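Local coordinates for sensor histidine kinase PdtaS (Mycobacterium tuberculosis, PDB 2YKF), which is probably a cytosolic histidine kinase that autophosphorylates on binding c-di-GMP when nutrients are scarce, its GAF and PAS sensor region being the part in this chain, at residues T70-V73 with G74-V77; S176-A179 with G180-F183; G214-L217 with I218-T221. All blocks are in the same frame, centred on the assembly; numbering follows the deposited sequence.

Interaction 1 of 3, residues T70-V73 with G74-V77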
# COMPACT_ATOMS: atom_id res chain seq x y z
N THR A 70 13.02 4.53 14.92
CA THR A 70 14.39 4.85 14.59
C THR A 70 14.89 3.95 13.46
O THR A 70 14.40 2.85 13.31
CB THR A 70 15.25 4.69 15.88
OG1 THR A 70 15.12 5.90 16.65
CG2 THR A 70 16.72 4.43 15.58
N ASP A 71 15.81 4.45 12.65
CA ASP A 71 16.37 3.63 11.61
C ASP A 71 17.39 2.65 12.19
O ASP A 71 18.46 3.05 12.61
CB ASP A 71 17.01 4.48 10.52
CG ASP A 71 17.42 3.66 9.28
OD1 ASP A 71 17.36 2.39 9.31
OD2 ASP A 71 17.84 4.29 8.27
N ALA A 72 17.09 1.35 12.13
CA ALA A 72 18.00 0.31 12.68
C ALA A 72 19.08 -0.25 11.73
O ALA A 72 20.03 -0.98 12.17
CB ALA A 72 17.15 -0.86 13.33
N VAL A 73 18.99 0.09 10.45
CA VAL A 73 19.86 -0.46 9.45
C VAL A 73 21.29 0.02 9.70
O VAL A 73 21.49 1.21 9.98
CB VAL A 73 19.44 -0.05 8.05
CG1 VAL A 73 20.41 -0.62 7.07
CG2 VAL A 73 17.99 -0.61 7.74
N GLY A 74 22.25 -0.91 9.61
CA GLY A 74 23.66 -0.62 9.83
C GLY A 74 24.07 -0.80 11.29
O GLY A 74 25.24 -0.75 11.61
N THR A 75 23.11 -0.97 12.19
CA THR A 75 23.39 -1.26 13.61
C THR A 75 24.26 -2.54 13.75
O THR A 75 23.92 -3.60 13.24
CB THR A 75 22.09 -1.59 14.38
OG1 THR A 75 21.28 -0.43 14.51
CG2 THR A 75 22.41 -2.10 15.80
N VAL A 76 25.34 -2.45 14.55
CA VAL A 76 26.31 -3.53 14.70
C VAL A 76 26.41 -3.77 16.19
O VAL A 76 26.63 -2.83 16.99
CB VAL A 76 27.68 -3.13 14.12
CG1 VAL A 76 28.76 -4.18 14.48
CG2 VAL A 76 27.64 -2.97 12.58
N VAL A 77 26.20 -5.00 16.58
CA VAL A 77 25.92 -5.27 17.98
C VAL A 77 26.61 -6.57 18.38
O VAL A 77 26.73 -7.52 17.56
CB VAL A 77 24.39 -5.29 18.20
CG1 VAL A 77 23.90 -6.62 18.67
CG2 VAL A 77 23.92 -4.15 19.10
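T75 meets A72 across a type II beta turn that runs from A72 to T75. The A72 carbonyl oxygen takes two bonds from the same residue. T75 OG1 donates to A72 O at 2.7 Å, and T75 N donates to A72 O at 3.1 Å. Both donors come from the same face of the carbonyl plane, each tilted 34° from it. The hydroxyl can join in because T75 OG1 sits beside its own backbone N (chi1 -69°). G74 occupies the third position of the turn with positive phi. A CB would collide with V73 O at these backbone angles, which suits glycine.

The approach to the turn is shaped by a second small ring. D71 OD1 accepts from V73 N at 3.0 Å, an Asx turn, and the N-H meets it from above the carboxylate plane. D71 OD2 makes a salt bridge to R205 and a hydrogen bond with H204, both of the second subunit.

The packing is close around A72 O and T75. Towards the two ends it gives out: T70 and V76 are exposed and make no contact across the turn. No residue of the contact is buried. The bonds to A72 O and D71 OD1 make its chemistry polar: they fix a surface turn leading into strand 76-77 of the GAF domain, while one carboxylate both shapes the loop and reaches the partner subunit.

Interaction 2 of 3, residues S176-A179 with G180-F183; sequences SPRA and GDGF
D181 folds its carboxylate back over the backbone of P177 and R178. D181 OD2 accepts from R178 N at 2.8 Å, with an N-H...O angle of 162°. The N-H meets the oxygen from above the carboxylate plane. D181 OD2 also lies 3.5 Å from P177 CA. With D181 CG beside its own backbone N (chi1 -62°), the carboxylate turns back toward the start of the 3-10 segment.

The backbone answers in the other direction. D181 N donates to R178 O at 3.0 Å, so R178 and D181 are joined by two bonds, one each way. One residue further on, G182 N donates to A179 O at 3.1 Å. These two i to i+3 backbone bonds make the short 3-10 turn. G182 then leaves it with backbone angles that would press a CB against the preceding carbonyl.

The side chains of R178 and D181 run side by side, but their charged ends do not meet: R178 NE is 5.7 Å from D181 OD2. Their salt bridges go to the other chain instead: R178 pairs with D181 of the second subunit, and D181 with R178 of the second subunit. The carboxylate thus both holds the turn and binds across the dimer.

The turn lies after helix 143-161 and leads into strand 183-186 of the PAS-like domain. A179 packs on L33 and L37 of helix 18-38. P177 rests on strand 272-282, and F183 sets its ring edge-to-face with Y148 of helix 143-161.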
# COMPACT_ATOMS: atom_id res chain seq x y z
N SER A 176 2.38 -4.62 -8.12
CA SER A 176 1.50 -5.70 -7.65
C SER A 176 0.65 -5.23 -6.47
O SER A 176 1.06 -4.31 -5.78
CB SER A 176 2.26 -6.95 -7.28
OG SER A 176 3.15 -6.68 -6.25
N PRO A 177 -0.49 -5.88 -6.24
CA PRO A 177 -1.40 -5.48 -5.13
C PRO A 177 -0.67 -5.51 -3.79
O PRO A 177 0.23 -6.32 -3.64
CB PRO A 177 -2.44 -6.60 -5.10
CG PRO A 177 -2.26 -7.38 -6.29
CD PRO A 177 -0.89 -7.12 -6.89
N ARG A 178 -0.99 -4.61 -2.87
CA ARG A 178 -0.60 -4.72 -1.50
C ARG A 178 -1.66 -5.57 -0.82
O ARG A 178 -2.78 -5.69 -1.30
CB ARG A 178 -0.50 -3.32 -0.82
CG ARG A 178 0.30 -2.25 -1.66
CD ARG A 178 1.80 -2.63 -1.86
NE ARG A 178 2.51 -1.51 -2.53
CZ ARG A 178 3.18 -0.55 -1.89
NH1 ARG A 178 3.26 -0.55 -0.55
NH2 ARG A 178 3.79 0.43 -2.57
N ALA A 179 -1.30 -6.24 0.27
CA ALA A 179 -2.29 -6.99 1.05
C ALA A 179 -3.62 -6.20 1.29
O ALA A 179 -4.72 -6.72 1.06
CB ALA A 179 -1.63 -7.43 2.41
N GLY A 180 -3.53 -4.93 1.71
CA GLY A 180 -4.75 -4.17 1.94
C GLY A 180 -5.65 -3.98 0.75
O GLY A 180 -6.88 -3.76 0.91
N ASP A 181 -5.07 -4.01 -0.46
CA ASP A 181 -5.87 -3.90 -1.69
C ASP A 181 -6.94 -4.98 -1.83
O ASP A 181 -7.98 -4.75 -2.48
CB ASP A 181 -4.96 -3.88 -2.95
CG ASP A 181 -4.01 -2.67 -2.97
OD1 ASP A 181 -4.33 -1.58 -2.39
OD2 ASP A 181 -2.92 -2.77 -3.57
N GLY A 182 -6.67 -6.20 -1.35
CA GLY A 182 -7.65 -7.28 -1.51
C GLY A 182 -6.90 -8.60 -1.21
O GLY A 182 -5.83 -8.84 -1.77
N PHE A 183 -7.46 -9.41 -0.35
CA PHE A 183 -6.75 -10.61 0.11
C PHE A 183 -7.72 -11.76 0.08
O PHE A 183 -8.87 -11.60 0.60
CB PHE A 183 -6.28 -10.43 1.55
CG PHE A 183 -5.63 -11.66 2.13
CD1 PHE A 183 -4.36 -11.97 1.82
CD2 PHE A 183 -6.36 -12.56 2.90
CE1 PHE A 183 -3.72 -13.14 2.37
CE2 PHE A 183 -5.78 -13.71 3.41
CZ PHE A 183 -4.46 -14.01 3.14

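Interaction 3 of 3, residues G214-L217 with I218-T221; sequences GVNL and IDAT
L217 O is gripped twice by T221. T221 N donates to L217 O at 2.8 Å; the nitrogen lies almost in line with the carbonyl, but the bond is bent at the hydrogen (133°). T221 OG1 donates to L217 O, also at 2.8 Å, from well above the carbonyl plane. T221 OG1 is bonded to Y203 OH as well, and L217 CD1 packs against this hydroxyl at 3.6 Å.

N216 is the N-cap of the helix. N216 OD1 accepts from D219 N at 3.1 Å, in the carbonyl plane and on a lone pair. The amide reaches that N-H because N216 CG is anti to the backbone N (chi1 180°). N216 O takes the next amide, with A220 N at 3.2 Å. The side chain of D219 lies obliquely across N216, with D219 OD2 3.5 Å from N216 CB. V215 CG1 adds a light apolar touch on A220 CB at 4.3 Å.

The cap starts the short helix 217-221 of the PAS-like domain. Backbone bonds tie V215 to V192 of edge strand 192-195, and L217 to G190 in the loop just before that strand. I218 packs on V234, D235 and V238 of helix 228-243, and Y203 belongs to helix 197-205.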
# COMPACT_ATOMS: atom_id res chain seq x y z
N GLY A 214 -16.44 -20.05 0.59
CA GLY A 214 -17.00 -21.37 0.35
C GLY A 214 -17.17 -21.76 -1.11
O GLY A 214 -17.74 -22.78 -1.40
N VAL A 215 -16.69 -20.96 -2.05
CA VAL A 215 -16.89 -21.31 -3.48
C VAL A 215 -15.52 -21.61 -4.06
O VAL A 215 -14.54 -21.04 -3.63
CB VAL A 215 -17.59 -20.20 -4.27
CG1 VAL A 215 -17.84 -20.64 -5.70
CG2 VAL A 215 -18.93 -19.81 -3.60
N ASN A 216 -15.47 -22.55 -5.00
CA ASN A 216 -14.29 -22.78 -5.76
C ASN A 216 -13.93 -21.49 -6.53
O ASN A 216 -14.76 -20.93 -7.22
CB ASN A 216 -14.50 -23.98 -6.72
CG ASN A 216 -13.28 -24.25 -7.53
OD1 ASN A 216 -13.06 -23.59 -8.54
ND2 ASN A 216 -12.40 -25.16 -7.05
N LEU A 217 -12.71 -21.00 -6.33
CA LEU A 217 -12.29 -19.69 -6.87
C LEU A 217 -12.37 -19.64 -8.39
O LEU A 217 -13.04 -18.75 -8.97
CB LEU A 217 -10.88 -19.32 -6.40
CG LEU A 217 -10.46 -17.94 -6.95
CD1 LEU A 217 -11.17 -16.80 -6.27
CD2 LEU A 217 -9.03 -17.78 -6.80
N ILE A 218 -11.73 -20.62 -9.06
CA ILE A 218 -11.86 -20.72 -10.52
C ILE A 218 -13.30 -20.71 -11.04
O ILE A 218 -13.61 -19.97 -11.97
CB ILE A 218 -11.11 -21.91 -11.06
CG1 ILE A 218 -9.62 -21.67 -10.82
CG2 ILE A 218 -11.45 -22.16 -12.55
CD1 ILE A 218 -9.15 -20.20 -11.30
N ASP A 219 -14.21 -21.46 -10.40
CA ASP A 219 -15.62 -21.47 -10.84
C ASP A 219 -16.35 -20.11 -10.74
O ASP A 219 -17.20 -19.80 -11.56
CB ASP A 219 -16.40 -22.54 -10.10
CG ASP A 219 -15.92 -23.95 -10.47
OD1 ASP A 219 -15.25 -24.10 -11.55
OD2 ASP A 219 -16.21 -24.88 -9.66
N ALA A 220 -16.04 -19.34 -9.69
CA ALA A 220 -16.50 -17.98 -9.51
C ALA A 220 -15.82 -17.02 -10.51
O ALA A 220 -16.43 -16.03 -10.96
CB ALA A 220 -16.16 -17.53 -8.11
N THR A 221 -14.56 -17.27 -10.82
CA THR A 221 -13.75 -16.27 -11.54
C THR A 221 -13.83 -16.44 -13.05
O THR A 221 -14.02 -15.46 -13.80
CB THR A 221 -12.29 -16.33 -11.07
OG1 THR A 221 -12.28 -16.11 -9.66
CG2 THR A 221 -11.46 -15.21 -11.73

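How the interactions relate
The three contacts follow in series along the chain; none nests in or crosses another. Interaction 1 is a beta turn that ends the loop between strands 53-59 and 76-77, at the edge of the GAF sheet. From it D71 reaches R205 and H204 on helix 197-205 of the second subunit. Interaction 2, a 3-10 turn after helix 143-161, leads into strand 183-186 of the PAS-like sheet and joins helix 18-38 to strand 272-282. It too reaches the second subunit. Interaction 3 is the N-cap of helix 217-221, set against helices 197-205 and 228-243. Its centre is about 19 Å from that of interaction 2 and about 46 Å from that of interaction 1.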